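Local coordinates for vanadium-dependent haloperoxidase (Zobellia galactanivorans, PDB 4USZ), which probably catalyses the vanadate-dependent oxidation of halides, iodide in particular, with hydrogen peroxide as oxidant, at residues I53-S58 with L123-D128; A72-V77 with T310-T315. All blocks are in the same frame, centred on the assembly; numbering follows the deposited sequence.

Contact 1 of 2, residues I53-S58 with L123-D128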
ATOM      1  N   ILE A  53     -10.149  -3.183   6.931  1.00 20.25           N
ATOM      2  CA  ILE A  53     -11.405  -2.434   6.723  1.00 24.56           C
ATOM      3  C   ILE A  53     -12.216  -2.285   8.018  1.00 25.22           C
ATOM      4  O   ILE A  53     -12.488  -1.165   8.509  1.00 25.42           O
ATOM      5  CB  ILE A  53     -12.343  -3.162   5.754  1.00 25.24           C
ATOM      6  CG1 ILE A  53     -11.701  -3.349   4.408  1.00 28.60           C
ATOM      7  CG2 ILE A  53     -13.639  -2.367   5.628  1.00 32.04           C
ATOM      8  CD1 ILE A  53     -12.620  -4.018   3.427  1.00 28.35           C
ATOM      9  N   HIS A  54     -12.585  -3.429   8.603  1.00 23.14           N
ATOM     10  CA  HIS A  54     -13.311  -3.410   9.877  1.00 22.85           C
ATOM     11  C   HIS A  54     -12.592  -2.555  10.919  1.00 21.70           C
ATOM     12  O   HIS A  54     -13.193  -1.745  11.634  1.00 21.07           O
ATOM     13  CB  HIS A  54     -13.465  -4.856  10.380  1.00 24.13           C
ATOM     14  CG  HIS A  54     -14.112  -4.929  11.702  1.00 27.24           C
ATOM     15  ND1 HIS A  54     -13.399  -5.034  12.857  1.00 32.78           N
ATOM     16  CD2 HIS A  54     -15.441  -4.816  12.063  1.00 29.39           C
ATOM     17  CE1 HIS A  54     -14.238  -5.033  13.903  1.00 28.70           C
ATOM     18  NE2 HIS A  54     -15.493  -4.907  13.420  1.00 29.97           N
ATOM     19  N   ASP A  55     -11.286  -2.684  11.018  1.00 18.32           N
ATOM     20  CA  ASP A  55     -10.540  -2.013  12.075  1.00 19.97           C
ATOM     21  C   ASP A  55     -10.260  -0.542  11.695  1.00 21.30           C
ATOM     22  O   ASP A  55      -9.742   0.198  12.536  1.00 21.77           O
ATOM     23  CB  ASP A  55      -9.204  -2.738  12.399  1.00 18.85           C
ATOM     24  CG  ASP A  55      -9.382  -4.027  13.237  1.00 19.61           C
ATOM     25  OD1 ASP A  55     -10.480  -4.301  13.746  1.00 18.56           O
ATOM     26  OD2 ASP A  55      -8.397  -4.811  13.385  1.00 19.76           O
ATOM     27  N   ILE A  56     -10.606  -0.126  10.465  1.00 20.27           N
ATOM     28  CA  ILE A  56     -10.335   1.258  10.005  1.00 21.95           C
ATOM     29  C   ILE A  56      -8.841   1.699  10.102  1.00 20.23           C
ATOM     30  O   ILE A  56      -8.460   2.759  10.668  1.00 20.70           O
ATOM     31  CB  ILE A  56     -11.270   2.315  10.723  1.00 25.91           C
ATOM     32  CG1 ILE A  56     -12.649   1.705  11.086  1.00 25.54           C
ATOM     33  CG2 ILE A  56     -11.405   3.567   9.853  1.00 24.93           C
ATOM     34  CD1 ILE A  56     -13.617   2.741  11.678  1.00 26.89           C
ATOM     35  N   PHE A  57      -7.962   0.939   9.477  1.00 19.12           N
ATOM     36  CA  PHE A  57      -6.554   1.368   9.411  1.00 16.86           C
ATOM     37  C   PHE A  57      -6.385   2.342   8.285  1.00 14.28           C
ATOM     38  O   PHE A  57      -7.025   2.173   7.257  1.00 14.95           O
ATOM     39  CB  PHE A  57      -5.685   0.160   9.200  1.00 18.78           C
ATOM     40  CG  PHE A  57      -5.441  -0.609  10.454  1.00 19.57           C
ATOM     41  CD1 PHE A  57      -4.514  -0.121  11.410  1.00 21.51           C
ATOM     42  CD2 PHE A  57      -6.087  -1.810  10.703  1.00 21.03           C
ATOM     43  CE1 PHE A  57      -4.247  -0.768  12.611  1.00 20.63           C
ATOM     44  CE2 PHE A  57      -5.790  -2.492  11.894  1.00 17.34           C
ATOM     45  CZ  PHE A  57      -4.890  -1.969  12.850  1.00 18.76           C
ATOM     46  N   SER A  58      -5.493   3.322   8.424  1.00 11.59           N
ATOM     47  CA  SER A  58      -5.257   4.306   7.344  1.00 11.01           C
ATOM     48  C   SER A  58      -4.385   3.779   6.165  1.00 11.09           C
ATOM     49  O   SER A  58      -3.728   2.772   6.295  1.00 10.99           O
ATOM     50  CB  SER A  58      -4.528   5.495   7.925  1.00 10.23           C
ATOM     51  OG  SER A  58      -3.256   5.069   8.373  1.00 11.87           O
ATOM     52  N   LEU A 123      -0.458  -7.535  13.699  1.00 13.88           N
ATOM     53  CA  LEU A 123      -0.420  -6.197  13.159  1.00 15.33           C
ATOM     54  C   LEU A 123      -1.782  -5.565  13.097  1.00 17.86           C
ATOM     55  O   LEU A 123      -1.882  -4.353  13.008  1.00 18.84           O
ATOM     56  CB  LEU A 123       0.240  -6.197  11.750  1.00 12.75           C
ATOM     57  CG  LEU A 123       1.762  -6.186  11.886  1.00 13.96           C
ATOM     58  CD1 LEU A 123       2.402  -6.800  10.631  1.00 11.44           C
ATOM     59  CD2 LEU A 123       2.374  -4.816  12.267  1.00 13.03           C
ATOM     60  N   ILE A 124      -2.836  -6.382  13.111  1.00 16.56           N
ATOM     61  CA  ILE A 124      -4.169  -5.810  13.104  1.00 16.23           C
ATOM     62  C   ILE A 124      -4.683  -5.901  14.531  1.00 17.20           C
ATOM     63  O   ILE A 124      -4.033  -6.477  15.422  1.00 16.79           O
ATOM     64  CB  ILE A 124      -5.110  -6.459  12.046  1.00 14.93           C
ATOM     65  CG1 ILE A 124      -5.099  -8.003  12.054  1.00 12.95           C
ATOM     66  CG2 ILE A 124      -4.743  -5.945  10.625  1.00 13.68           C
ATOM     67  CD1 ILE A 124      -5.702  -8.699  13.293  1.00 13.01           C
ATOM     68  N   PHE A 125      -5.849  -5.314  14.746  1.00 19.92           N
ATOM     69  CA  PHE A 125      -6.408  -5.114  16.085  1.00 21.07           C
ATOM     70  C   PHE A 125      -7.354  -6.268  16.466  1.00 22.65           C
ATOM     71  O   PHE A 125      -7.191  -6.858  17.560  1.00 19.70           O
ATOM     72  CB  PHE A 125      -7.089  -3.728  16.240  1.00 24.71           C
ATOM     73  CG  PHE A 125      -7.696  -3.541  17.576  1.00 32.12           C
ATOM     74  CD1 PHE A 125      -6.918  -3.079  18.662  1.00 36.52           C
ATOM     75  CD2 PHE A 125      -9.028  -3.955  17.811  1.00 37.67           C
ATOM     76  CE1 PHE A 125      -7.473  -2.986  19.943  1.00 42.45           C
ATOM     77  CE2 PHE A 125      -9.597  -3.852  19.099  1.00 43.49           C
ATOM     78  CZ  PHE A 125      -8.821  -3.355  20.159  1.00 42.77           C
ATOM     79  N   SER A 126      -8.238  -6.638  15.535  1.00 20.46           N
ATOM     80  CA  SER A 126      -9.228  -7.727  15.705  1.00 21.99           C
ATOM     81  C   SER A 126      -8.607  -9.087  15.411  1.00 20.00           C
ATOM     82  O   SER A 126      -8.884  -9.668  14.365  1.00 18.86           O
ATOM     83  CB  SER A 126     -10.405  -7.500  14.742  1.00 24.59           C
ATOM     84  OG  SER A 126     -11.111  -6.325  15.113  1.00 28.39           O
ATOM     85  N   GLU A 127      -7.745  -9.538  16.316  1.00 19.63           N
ATOM     86  CA  GLU A 127      -6.905 -10.700  16.154  1.00 22.04           C
ATOM     87  C   GLU A 127      -7.713 -11.959  15.928  1.00 24.29           C
ATOM     88  O   GLU A 127      -7.276 -12.875  15.225  1.00 25.53           O
ATOM     89  CB  GLU A 127      -6.047 -10.910  17.386  1.00 20.57           C
ATOM     90  CG  GLU A 127      -5.024  -9.828  17.544  1.00 21.64           C
ATOM     91  CD  GLU A 127      -3.836 -10.348  18.325  1.00 25.27           C
ATOM     92  OE1 GLU A 127      -3.860 -11.533  18.713  1.00 29.00           O
ATOM     93  OE2 GLU A 127      -2.929  -9.566  18.623  1.00 26.55           O
ATOM     94  N   ASP A 128      -8.881 -12.037  16.532  1.00 23.53           N
ATOM     95  CA  ASP A 128      -9.634 -13.282  16.417  1.00 25.73           C
ATOM     96  C   ASP A 128     -10.141 -13.586  14.995  1.00 23.49           C
ATOM     97  O   ASP A 128     -10.400 -14.752  14.664  1.00 19.15           O
ATOM     98  CB  ASP A 128     -10.715 -13.403  17.473  1.00 28.85           C
ATOM     99  CG  ASP A 128     -11.719 -12.324  17.395  1.00 37.40           C
ATOM    100  OD1 ASP A 128     -11.675 -11.474  16.447  1.00 37.74           O
ATOM    101  OD2 ASP A 128     -12.546 -12.315  18.345  1.00 39.82           O
TER

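Contact 2 of 2, residues A72-V77 with T310-T315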
ATOM      1  N   ALA A  72       8.673 -11.870   6.260  1.00  7.14           N
ATOM      2  CA  ALA A  72       8.939 -13.073   7.090  1.00  7.31           C
ATOM      3  C   ALA A  72       8.771 -14.296   6.174  1.00  7.40           C
ATOM      4  O   ALA A  72       9.620 -15.124   6.157  1.00  7.30           O
ATOM      5  CB  ALA A  72       7.918 -13.161   8.225  1.00  7.94           C
ATOM      6  N   ALA A  73       7.641 -14.403   5.458  1.00  7.59           N
ATOM      7  CA  ALA A  73       7.375 -15.572   4.598  1.00  7.35           C
ATOM      8  C   ALA A  73       8.465 -15.687   3.521  1.00  7.96           C
ATOM      9  O   ALA A  73       8.995 -16.763   3.277  1.00  7.85           O
ATOM     10  CB  ALA A  73       6.008 -15.439   4.002  1.00  7.55           C
ATOM     11  N   TYR A  74       8.825 -14.559   2.891  1.00  7.96           N
ATOM     12  CA  TYR A  74       9.879 -14.568   1.843  1.00  8.25           C
ATOM     13  C   TYR A  74      11.237 -15.096   2.377  1.00  8.95           C
ATOM     14  O   TYR A  74      11.931 -15.876   1.675  1.00  9.61           O
ATOM     15  CB  TYR A  74      10.119 -13.125   1.281  1.00  7.40           C
ATOM     16  CG  TYR A  74      11.230 -13.146   0.274  1.00  7.87           C
ATOM     17  CD1 TYR A  74      10.987 -13.606  -1.085  1.00  7.30           C
ATOM     18  CD2 TYR A  74      12.529 -12.746   0.640  1.00  7.44           C
ATOM     19  CE1 TYR A  74      12.048 -13.676  -2.005  1.00  7.52           C
ATOM     20  CE2 TYR A  74      13.571 -12.723  -0.286  1.00  7.50           C
ATOM     21  CZ  TYR A  74      13.328 -13.217  -1.601  1.00  8.24           C
ATOM     22  OH  TYR A  74      14.420 -13.252  -2.438  1.00  9.14           O
ATOM     23  N   GLU A  75      11.635 -14.626   3.575  1.00  8.61           N
ATOM     24  CA  GLU A  75      12.857 -15.094   4.271  1.00  9.40           C
ATOM     25  C   GLU A  75      12.948 -16.638   4.391  1.00 10.40           C
ATOM     26  O   GLU A  75      14.068 -17.236   4.190  1.00 10.47           O
ATOM     27  CB  GLU A  75      13.100 -14.333   5.610  1.00  9.29           C
ATOM     28  CG  GLU A  75      13.555 -12.874   5.416  1.00 10.20           C
ATOM     29  CD  GLU A  75      14.760 -12.779   4.487  1.00 10.73           C
ATOM     30  OE1 GLU A  75      15.800 -13.302   4.895  1.00 11.35           O
ATOM     31  OE2 GLU A  75      14.683 -12.235   3.362  1.00 10.68           O
ATOM     32  N   ILE A  76      11.793 -17.253   4.726  1.00 10.55           N
ATOM     33  CA  ILE A  76      11.718 -18.706   4.825  1.00 10.65           C
ATOM     34  C   ILE A  76      11.940 -19.385   3.440  1.00 11.25           C
ATOM     35  O   ILE A  76      12.775 -20.324   3.302  1.00 11.36           O
ATOM     36  CB  ILE A  76      10.390 -19.148   5.448  1.00 10.96           C
ATOM     37  CG1 ILE A  76      10.434 -18.849   6.963  1.00 10.57           C
ATOM     38  CG2 ILE A  76      10.164 -20.651   5.094  1.00 11.57           C
ATOM     39  CD1 ILE A  76       9.021 -18.711   7.595  1.00 11.13           C
ATOM     40  N   VAL A  77      11.304 -18.847   2.394  1.00 10.90           N
ATOM     41  CA  VAL A  77      11.626 -19.317   1.039  1.00  9.90           C
ATOM     42  C   VAL A  77      13.091 -19.077   0.632  1.00 10.82           C
ATOM     43  O   VAL A  77      13.754 -19.979   0.038  1.00 11.90           O
ATOM     44  CB  VAL A  77      10.652 -18.690   0.055  1.00  9.34           C
ATOM     45  CG1 VAL A  77      11.075 -18.975  -1.342  1.00  9.67           C
ATOM     46  CG2 VAL A  77       9.246 -19.220   0.309  1.00  8.60           C
ATOM     47  N   THR A 310       5.225 -16.042  -6.559  1.00 10.02           N
ATOM     48  CA  THR A 310       4.107 -15.191  -6.125  1.00 10.83           C
ATOM     49  C   THR A 310       4.614 -14.378  -4.914  1.00 10.16           C
ATOM     50  O   THR A 310       4.485 -13.135  -4.826  1.00 10.09           O
ATOM     51  CB  THR A 310       2.926 -16.115  -5.673  1.00 10.71           C
ATOM     52  OG1 THR A 310       2.407 -16.786  -6.815  1.00 11.53           O
ATOM     53  CG2 THR A 310       1.739 -15.317  -5.001  1.00 10.55           C
ATOM     54  N   LEU A 311       5.174 -15.102  -3.956  1.00  9.91           N
ATOM     55  CA  LEU A 311       5.603 -14.416  -2.725  1.00  9.51           C
ATOM     56  C   LEU A 311       6.699 -13.396  -3.033  1.00  9.56           C
ATOM     57  O   LEU A 311       6.720 -12.301  -2.456  1.00  9.62           O
ATOM     58  CB  LEU A 311       6.083 -15.440  -1.748  1.00  9.06           C
ATOM     59  CG  LEU A 311       6.733 -15.008  -0.456  1.00  9.67           C
ATOM     60  CD1 LEU A 311       5.763 -14.074   0.329  1.00  7.84           C
ATOM     61  CD2 LEU A 311       7.134 -16.243   0.408  1.00  8.68           C
ATOM     62  N   PHE A 312       7.626 -13.748  -3.951  1.00  9.46           N
ATOM     63  CA  PHE A 312       8.701 -12.785  -4.458  1.00  9.65           C
ATOM     64  C   PHE A 312       8.033 -11.497  -4.950  1.00  9.16           C
ATOM     65  O   PHE A 312       8.425 -10.382  -4.543  1.00  9.28           O
ATOM     66  CB  PHE A 312       9.447 -13.499  -5.640  1.00  8.72           C
ATOM     67  CG  PHE A 312      10.222 -12.598  -6.571  1.00  8.36           C
ATOM     68  CD1 PHE A 312      11.461 -12.086  -6.166  1.00  8.24           C
ATOM     69  CD2 PHE A 312       9.767 -12.372  -7.867  1.00  7.73           C
ATOM     70  CE1 PHE A 312      12.177 -11.237  -7.050  1.00  8.60           C
ATOM     71  CE2 PHE A 312      10.452 -11.530  -8.744  1.00  8.93           C
ATOM     72  CZ  PHE A 312      11.684 -10.960  -8.355  1.00  8.35           C
ATOM     73  N   ALA A 313       6.971 -11.647  -5.766  1.00  8.07           N
ATOM     74  CA  ALA A 313       6.305 -10.473  -6.280  1.00  7.90           C
ATOM     75  C   ALA A 313       5.625  -9.632  -5.205  1.00  8.06           C
ATOM     76  O   ALA A 313       5.747  -8.411  -5.197  1.00  8.07           O
ATOM     77  CB  ALA A 313       5.253 -10.875  -7.316  1.00  6.82           C
ATOM     78  N   TYR A 314       4.885 -10.303  -4.318  1.00  7.48           N
ATOM     79  CA  TYR A 314       4.199  -9.603  -3.235  1.00  7.28           C
ATOM     80  C   TYR A 314       5.134  -8.896  -2.281  1.00  7.30           C
ATOM     81  O   TYR A 314       4.817  -7.779  -1.819  1.00  7.03           O
ATOM     82  CB  TYR A 314       3.349 -10.559  -2.385  1.00  7.03           C
ATOM     83  CG  TYR A 314       2.228 -11.238  -3.121  1.00  6.92           C
ATOM     84  CD1 TYR A 314       1.938 -10.989  -4.456  1.00  7.20           C
ATOM     85  CD2 TYR A 314       1.459 -12.200  -2.438  1.00  7.21           C
ATOM     86  CE1 TYR A 314       0.901 -11.683  -5.116  1.00  6.98           C
ATOM     87  CE2 TYR A 314       0.382 -12.835  -3.043  1.00  6.96           C
ATOM     88  CZ  TYR A 314       0.137 -12.631  -4.390  1.00  7.56           C
ATOM     89  OH  TYR A 314      -0.941 -13.367  -5.024  1.00  6.92           O
ATOM     90  N   THR A 315       6.301  -9.507  -2.028  1.00  7.17           N
ATOM     91  CA  THR A 315       7.269  -8.960  -1.093  1.00  6.85           C
ATOM     92  C   THR A 315       7.882  -7.743  -1.714  1.00  7.41           C
ATOM     93  O   THR A 315       7.920  -6.607  -1.084  1.00  7.00           O
ATOM     94  CB  THR A 315       8.340 -10.031  -0.714  1.00  7.04           C
ATOM     95  OG1 THR A 315       7.644 -11.124  -0.104  1.00  7.24           O
ATOM     96  CG2 THR A 315       9.404  -9.446   0.235  1.00  6.28           C
TER

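Contact 1 of 2, residues I53-S58 with L123-D128
D55 meets F125 and S126 through a carboxylate that gathers four hydrogen bonds, a worked example of how one acid can tie a helix end to a distant loop. Its CB points toward the 123-128 segment, and CG, placed beside the backbone N and anti to the carbonyl carbon (chi1 -76°), brings the two oxygens to the loop. CG itself lies 3.4 Å from S126 OG. Beyond it the oxygens divide the work. OD1 takes the short bond from S126 OG, 2.5 Å long, on its syn lone pair, while H54 ND1 from the same helix reaches D55 OD1 at 3.1 Å from above the carboxylate plane. OD2 accepts two successive backbone amides: S126 N, at 2.8 Å from D55 OD2, comes on the syn side, slightly out of the carboxylate plane, with a nearly straight N-H (162°), and F125 N, at 2.9 Å from D55 OD2, comes on the anti side, further out of the plane, with a more bent one (138°). With four donors around it, the group has little freedom to rotate and is likely to stay ionised. The chain turns sharply here, S126 being the centre of an inverse gamma turn.

Next to this polar cluster, the F57 side chain lies nearly perpendicular to that of I124, F57 CE2 being 3.8 Å from I124 CG2. The ring also turns its edge to F125 N.

The contact lies at the protein surface, where helix 38-55 ends in a Schellman motif at I56 and helix 108-123 gives way to the loop before helix 128-144. I124 packs back on V48, I51 and M52 of helix 38-55 and on M130 of helix 128-144, while F57 reaches I65 of helix 59-80.

Contact 2 of 2, residues A72-V77 with T310-T315
L311 and Y74 form the centre of a buried helix-helix contact in which apolar packing does nearly all the work and polar groups are satisfied within or beyond the pair. The apolar part begins with L311. Its CG stands anti to the backbone N (chi1 173°), which carries it out toward helix 59-80, and chi2 of 57° spreads CD1 and CD2 over A73 and the backbone N of Y74. L311 CD2 presses against backbone as much as side chain, 3.4 Å from Y74 N, and it also meets V77 CG2 at 3.7 Å where the two side chains run antiparallel, side by side. A73 CB faces both branches of the leucine, 3.9 Å from L311 CD1 and from L311 CD2.

Aromatic contacts are looser. The Y74 ring meets F312 CA obliquely, with Y74 CD1 4.2 Å from it, and Y74 CE1 lies at the edge of the F312 ring. The hydroxyl end of Y74 bonds to N85 O, away from this pair of helices.

The polar element is T315, which lies nearly perpendicular to Y74. T315 OG1 touches Y74 CB at 3.5 Å. It hydrogen-bonds within its own helix to L311 O at 2.8 Å and has a weak hydrogen bond with N70 O; L311 O also accepts T315 N, from the opposite face of the carbonyl plane. A valine here would lose the hydroxyl, probably leaving L311 O without its side-chain donor and N70 O without its weak partner.

The axes of 72-77 and 310-315 come within 9.6 Å, their directions 138° apart, nearer antiparallel than parallel. The contact joins helix 59-80 to helix 307-335, the latter in the PAP2-superfamily part of the chain, within the mainly alpha-helical fold of vanadium haloperoxidases.

In the fold
From the N terminus, helix 38-55 runs into 53-58, the first side of contact 1, and a short turn leads directly into helix 59-80, which carries 72-77, the first side of contact 2. The chain then reaches 123-128, closing a loop of 64 residues at contact 1, but contact 2 stays open until 310-315, after 232 intervening residues. Because the segments alternate, the two closures cross and neither nests in the other. Their centres lie about 22 Å apart, and they do not touch. Contact 1 ties the end of helix 38-55 to the bend before helix 128-144 at the surface; contact 2 ties helix 59-80 to helix 307-335 in the interior.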